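Ribose transcriptional regulator (PDB 4RK1) binds ribose in a periplasmic-binding-protein-like domain and, as a LacI-family regulator, probably represses transcription by binding operator DNA. Local coordinates at residues L123-I128 with A184-F189; L130-N135 with L161-T166. All blocks are in the same frame, centred on the assembly; numbering follows the deposited sequence.

Contact 1: residues L123-I128 with A184-F189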
loop_
_atom_site.group_PDB
_atom_site.type_symbol
_atom_site.label_atom_id
_atom_site.label_comp_id
_atom_site.label_asym_id
_atom_site.label_seq_id
_atom_site.Cartn_x
_atom_site.Cartn_y
_atom_site.Cartn_z
ATOM N N LEU B 123 29.482 -12.741 -2.621
ATOM C CA LEU B 123 28.992 -14.076 -2.258
ATOM C C LEU B 123 29.342 -15.151 -3.288
ATOM O O LEU B 123 29.066 -16.332 -3.069
ATOM C CB LEU B 123 27.476 -14.033 -2.031
ATOM C CG LEU B 123 27.038 -13.246 -0.793
ATOM C CD1 LEU B 123 25.538 -13.038 -0.828
ATOM C CD2 LEU B 123 27.464 -13.928 0.498
ATOM N N GLY B 124 29.927 -14.752 -4.410
ATOM C CA GLY B 124 30.392 -15.709 -5.413
ATOM C C GLY B 124 29.422 -15.907 -6.563
ATOM O O GLY B 124 29.663 -16.744 -7.430
ATOM N N HIS B 125 28.319 -15.154 -6.588
ATOM C CA HIS B 125 27.379 -15.253 -7.712
ATOM C C HIS B 125 27.994 -14.545 -8.902
ATOM O O HIS B 125 28.437 -13.408 -8.794
ATOM C CB HIS B 125 26.001 -14.674 -7.344
ATOM C CG HIS B 125 25.366 -15.381 -6.190
ATOM N ND1 HIS B 125 24.773 -16.618 -6.318
ATOM C CD2 HIS B 125 25.315 -15.075 -4.871
ATOM C CE1 HIS B 125 24.348 -17.026 -5.136
ATOM N NE2 HIS B 125 24.668 -16.111 -4.240
ATOM N N GLN B 126 28.059 -15.243 -10.027
ATOM C CA GLN B 126 28.658 -14.691 -11.236
ATOM C C GLN B 126 27.674 -14.623 -12.393
ATOM O O GLN B 126 27.851 -13.816 -13.304
ATOM C CB GLN B 126 29.880 -15.514 -11.637
ATOM C CG GLN B 126 30.851 -15.759 -10.492
ATOM C CD GLN B 126 32.218 -16.195 -10.971
ATOM O OE1 GLN B 126 32.632 -17.332 -10.746
ATOM N NE2 GLN B 126 32.925 -15.294 -11.648
ATOM N N THR B 127 26.658 -15.481 -12.374
ATOM C CA THR B 127 25.558 -15.379 -13.317
ATOM C C THR B 127 24.376 -14.850 -12.530
ATOM O O THR B 127 23.866 -15.511 -11.626
ATOM C CB THR B 127 25.228 -16.737 -13.969
ATOM O OG1 THR B 127 26.429 -17.304 -14.508
ATOM C CG2 THR B 127 24.220 -16.558 -15.093
ATOM N N ILE B 128 23.981 -13.632 -12.855
ATOM C CA ILE B 128 23.006 -12.907 -12.074
ATOM C C ILE B 128 21.894 -12.416 -12.978
ATOM O O ILE B 128 22.144 -11.915 -14.071
ATOM C CB ILE B 128 23.672 -11.710 -11.368
ATOM C CG1 ILE B 128 24.661 -12.222 -10.309
ATOM C CG2 ILE B 128 22.618 -10.791 -10.754
ATOM C CD1 ILE B 128 25.555 -11.144 -9.726
ATOM N N ALA B 184 20.555 -19.803 -16.188
ATOM C CA ALA B 184 21.625 -20.291 -15.319
ATOM C C ALA B 184 21.893 -19.353 -14.120
ATOM O O ALA B 184 22.877 -19.530 -13.414
ATOM C CB ALA B 184 22.902 -20.482 -16.127
ATOM N N ALA B 185 21.026 -18.373 -13.877
ATOM C CA ALA B 185 21.267 -17.423 -12.782
ATOM C C ALA B 185 21.190 -18.109 -11.427
ATOM O O ALA B 185 20.356 -18.991 -11.216
ATOM C CB ALA B 185 20.288 -16.261 -12.854
ATOM N N THR B 186 22.109 -17.743 -10.531
ATOM C CA THR B 186 22.075 -18.191 -9.139
ATOM C C THR B 186 21.724 -17.062 -8.158
ATOM O O THR B 186 21.312 -17.325 -7.022
ATOM C CB THR B 186 23.428 -18.795 -8.712
ATOM O OG1 THR B 186 24.455 -17.804 -8.810
ATOM C CG2 THR B 186 23.793 -20.001 -9.581
ATOM N N GLY B 187 21.916 -15.816 -8.588
ATOM C CA GLY B 187 21.574 -14.635 -7.785
ATOM C C GLY B 187 20.664 -13.711 -8.570
ATOM O O GLY B 187 20.667 -13.728 -9.808
ATOM N N VAL B 188 19.871 -12.916 -7.854
ATOM C CA VAL B 188 18.883 -12.036 -8.476
ATOM C C VAL B 188 18.889 -10.662 -7.816
ATOM O O VAL B 188 18.808 -10.563 -6.588
ATOM C CB VAL B 188 17.446 -12.594 -8.362
ATOM C CG1 VAL B 188 16.463 -11.707 -9.130
ATOM C CG2 VAL B 188 17.378 -14.031 -8.858
ATOM N N PHE B 189 18.977 -9.619 -8.631
ATOM C CA PHE B 189 18.726 -8.244 -8.183
ATOM C C PHE B 189 17.368 -7.816 -8.727
ATOM O O PHE B 189 17.198 -7.647 -9.934
ATOM C CB PHE B 189 19.837 -7.298 -8.656
ATOM C CG PHE B 189 19.658 -5.837 -8.242
ATOM C CD1 PHE B 189 19.002 -5.478 -7.068
ATOM C CD2 PHE B 189 20.189 -4.821 -9.028
ATOM C CE1 PHE B 189 18.855 -4.147 -6.710
ATOM C CE2 PHE B 189 20.054 -3.489 -8.667
ATOM C CZ PHE B 189 19.386 -3.150 -7.504
HETATM O O HOH W 1 26.549 -17.685 -10.362
#
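His125 turns its ring to the backbone N side (chi1 -60°, CG anti to the carbonyl carbon), while Thr186 sets its hydroxyl between backbone N and carbonyl carbon (chi1 62°); together these rotations bring the Thr186 hydroxyl to the ND1 edge of the ring. His125 ND1 and Thr186 OG1 lie 2.8 Å apart in a nearly straight hydrogen bond, the hydroxyl approaching near the plane of the imidazole. Gly187 CA sits over one ring face, so the backbone itself forms the surface the imidazole lies on.

The hydroxyl of Thr186 has a second partner, a water 2.6 Å from OG1, which also accepts from Gln126 N. His125 NE2 is bonded to Ala277 O, so both ring nitrogens are engaged and the ring's rotation is fixed. Beside this polar cluster, Thr186 N donates to Thr127 O at 3.0 Å, an oxygen that also receives the CA-H of Ala185. Thr127 CG2 rests against Ala184 O at 3.7 Å.

The pairing of Ile128 with Gly187 begins the parallel alignment of strands 128-133 and 187-190. Gly124 ends helix 109-122 in a Schellman motif, and the chain then turns into the sheet. Ile128 packs back on Leu120 and Leu121 of that helix, while strand 215-218 flanks strand 187-190 on its other side.

Contact 2: residues L130-N135 with L161-T166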
loop_
_atom_site.group_PDB
_atom_site.type_symbol
_atom_site.label_atom_id
_atom_site.label_comp_id
_atom_site.label_asym_id
_atom_site.label_seq_id
_atom_site.Cartn_x
_atom_site.Cartn_y
_atom_site.Cartn_z
ATOM N N LEU B 130 18.700 -9.832 -13.561
ATOM C CA LEU B 130 18.200 -8.507 -13.262
ATOM C C LEU B 130 16.707 -8.523 -13.549
ATOM O O LEU B 130 16.293 -8.776 -14.675
ATOM C CB LEU B 130 18.908 -7.499 -14.163
ATOM C CG LEU B 130 19.127 -6.086 -13.654
ATOM C CD1 LEU B 130 20.078 -6.087 -12.466
ATOM C CD2 LEU B 130 19.672 -5.244 -14.795
ATOM N N VAL B 131 15.901 -8.306 -12.516
ATOM C CA VAL B 131 14.449 -8.246 -12.655
ATOM C C VAL B 131 14.038 -6.790 -12.514
ATOM O O VAL B 131 14.187 -6.186 -11.446
ATOM C CB VAL B 131 13.742 -9.139 -11.606
ATOM C CG1 VAL B 131 12.227 -8.986 -11.683
ATOM C CG2 VAL B 131 14.124 -10.599 -11.811
ATOM N N TYR B 132 13.537 -6.209 -13.595
ATOM C CA TYR B 132 13.347 -4.761 -13.641
ATOM C C TYR B 132 12.191 -4.377 -14.554
ATOM O O TYR B 132 11.789 -5.165 -15.395
ATOM C CB TYR B 132 14.636 -4.101 -14.122
ATOM C CG TYR B 132 15.001 -4.465 -15.537
ATOM C CD1 TYR B 132 15.627 -5.670 -15.820
ATOM C CD2 TYR B 132 14.707 -3.614 -16.594
ATOM C CE1 TYR B 132 15.956 -6.019 -17.115
ATOM C CE2 TYR B 132 15.033 -3.953 -17.900
ATOM C CZ TYR B 132 15.659 -5.157 -18.153
ATOM O OH TYR B 132 15.994 -5.514 -19.443
ATOM N N PRO B 133 11.659 -3.156 -14.394
ATOM C CA PRO B 133 10.551 -2.726 -15.233
ATOM C C PRO B 133 10.982 -2.417 -16.655
ATOM O O PRO B 133 11.933 -1.676 -16.858
ATOM C CB PRO B 133 10.069 -1.449 -14.550
ATOM C CG PRO B 133 11.262 -0.931 -13.823
ATOM C CD PRO B 133 11.981 -2.155 -13.355
ATOM N N GLU B 134 10.283 -2.970 -17.638
ATOM C CA GLU B 134 10.558 -2.607 -19.024
ATOM C C GLU B 134 10.428 -1.087 -19.181
ATOM O O GLU B 134 9.511 -0.477 -18.621
ATOM C CB GLU B 134 9.609 -3.327 -19.981
ATOM C CG GLU B 134 10.114 -3.327 -21.419
ATOM C CD GLU B 134 9.082 -3.815 -22.414
ATOM O OE1 GLU B 134 8.094 -4.450 -21.992
ATOM O OE2 GLU B 134 9.265 -3.558 -23.624
ATOM N N ASN B 135 11.356 -0.484 -19.920
ATOM C CA ASN B 135 11.429 0.974 -20.048
ATOM C C ASN B 135 11.501 1.643 -18.675
ATOM O O ASN B 135 10.591 2.381 -18.296
ATOM C CB ASN B 135 10.225 1.517 -20.829
ATOM C CG ASN B 135 10.002 0.785 -22.137
ATOM O OD1 ASN B 135 10.882 0.754 -22.998
ATOM N ND2 ASN B 135 8.822 0.188 -22.291
ATOM N N LEU B 161 24.805 -11.020 -17.545
ATOM C CA LEU B 161 23.595 -10.570 -16.872
ATOM C C LEU B 161 22.424 -11.185 -17.591
ATOM O O LEU B 161 22.294 -11.004 -18.794
ATOM C CB LEU B 161 23.422 -9.056 -16.979
ATOM C CG LEU B 161 23.857 -8.163 -15.832
ATOM C CD1 LEU B 161 23.579 -6.718 -16.222
ATOM C CD2 LEU B 161 23.129 -8.541 -14.549
ATOM N N ILE B 162 21.566 -11.884 -16.856
ATOM C CA ILE B 162 20.312 -12.370 -17.412
ATOM C C ILE B 162 19.276 -11.267 -17.212
ATOM O O ILE B 162 18.883 -10.971 -16.083
ATOM C CB ILE B 162 19.854 -13.688 -16.740
ATOM C CG1 ILE B 162 20.996 -14.713 -16.695
ATOM C CG2 ILE B 162 18.634 -14.257 -17.458
ATOM C CD1 ILE B 162 21.679 -14.949 -18.027
ATOM N N LEU B 163 18.844 -10.657 -18.308
ATOM C CA LEU B 163 17.886 -9.557 -18.265
ATOM C C LEU B 163 16.462 -10.086 -18.247
ATOM O O LEU B 163 16.040 -10.757 -19.184
ATOM C CB LEU B 163 18.078 -8.635 -19.475
ATOM C CG LEU B 163 19.468 -8.005 -19.601
ATOM C CD1 LEU B 163 19.556 -7.126 -20.844
ATOM C CD2 LEU B 163 19.828 -7.211 -18.355
ATOM N N LEU B 164 15.718 -9.775 -17.189
ATOM C CA LEU B 164 14.327 -10.212 -17.077
ATOM C C LEU B 164 13.391 -9.019 -16.905
ATOM O O LEU B 164 12.885 -8.771 -15.799
ATOM C CB LEU B 164 14.172 -11.204 -15.925
ATOM C CG LEU B 164 15.055 -12.446 -15.980
ATOM C CD1 LEU B 164 14.872 -13.268 -14.720
ATOM C CD2 LEU B 164 14.744 -13.295 -17.201
ATOM N N PRO B 165 13.167 -8.261 -17.993
ATOM C CA PRO B 165 12.229 -7.145 -17.932
ATOM C C PRO B 165 10.800 -7.630 -17.707
ATOM O O PRO B 165 10.418 -8.679 -18.211
ATOM C CB PRO B 165 12.374 -6.471 -19.299
ATOM C CG PRO B 165 12.894 -7.534 -20.195
ATOM C CD PRO B 165 13.744 -8.426 -19.342
ATOM N N THR B 166 10.028 -6.875 -16.935
ATOM C CA THR B 166 8.668 -7.266 -16.588
ATOM C C THR B 166 7.861 -6.036 -16.152
ATOM O O THR B 166 8.332 -4.910 -16.271
ATOM C CB THR B 166 8.671 -8.402 -15.525
ATOM O OG1 THR B 166 7.351 -8.955 -15.385
ATOM C CG2 THR B 166 9.200 -7.925 -14.163
#
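Tyr132 lies alongside Pro165, the two side chains pointing the same way from paired positions on neighbouring parallel strands. With chi1 at 65°, its CG stands between the backbone N and the carbonyl carbon, which lays the ring against the backbone of Leu164 and Pro165. From CB the ring reaches out across strand 161-166: CD1 passes the carbonyl of Leu164, and CE1 comes 3.7 Å from Pro165 N. Farther out, CZ meets Pro165 CB at 3.7 Å, and Pro165 CB makes an off-centre CH-pi contact with the ring, 30° from its normal. At the tip, OH lies against Pro165 CD, while Leu163 CB approaches the ring edge.

The backbones are joined by a ladder in which both strands donate. Leu130 N reaches Ile162 O, and Leu164 N reaches Leu130 O, each at 2.8 Å. The bond from Tyr132 N to Leu164 O is weak at 3.4 Å, but Thr166 N to Tyr132 O restores the usual length, and Glu134 N closes the series on Thr166 O. Pro165, lacking an N-H, fills a position where the ladder asks for none. On the face opposite Tyr132, Val131 CG2 packs on Leu164 CD1 at 4.0 Å, and Val131 CG1 meets Thr166 CG2. Thr166 OG1 is bonded to Gly172 O.

This is the strand pair of a beta-alpha-beta unit whose crossover is helix 138-153. Leu130 and Leu161 both pack on Phe147 of that helix; across the sheet, Leu164 meets helix 177-182, and Val131 and Thr166 meet helix 193-205.

From the N terminus the chain builds strands 9-14 to 103-107 before helix 109-122 leads into 123-128, the opening half of contact 1. It continues along strand 128-133 and helix 138-153 to strand 161-166, where contact 2 closes the shorter loop. Helices 170-175 and 177-182 then lead to 184-189, which closes contact 1 around it, so contact 2 is nested within contact 1. Strand 128-133 is the shared element, standing between strands 187-190 and 161-166. The two contacts also touch directly: Phe189 CD2 packs on Leu130 CD1 at 3.7 Å. Together they join three adjacent strands at one side of the sheet, of which 161-166 is outermost within the chain.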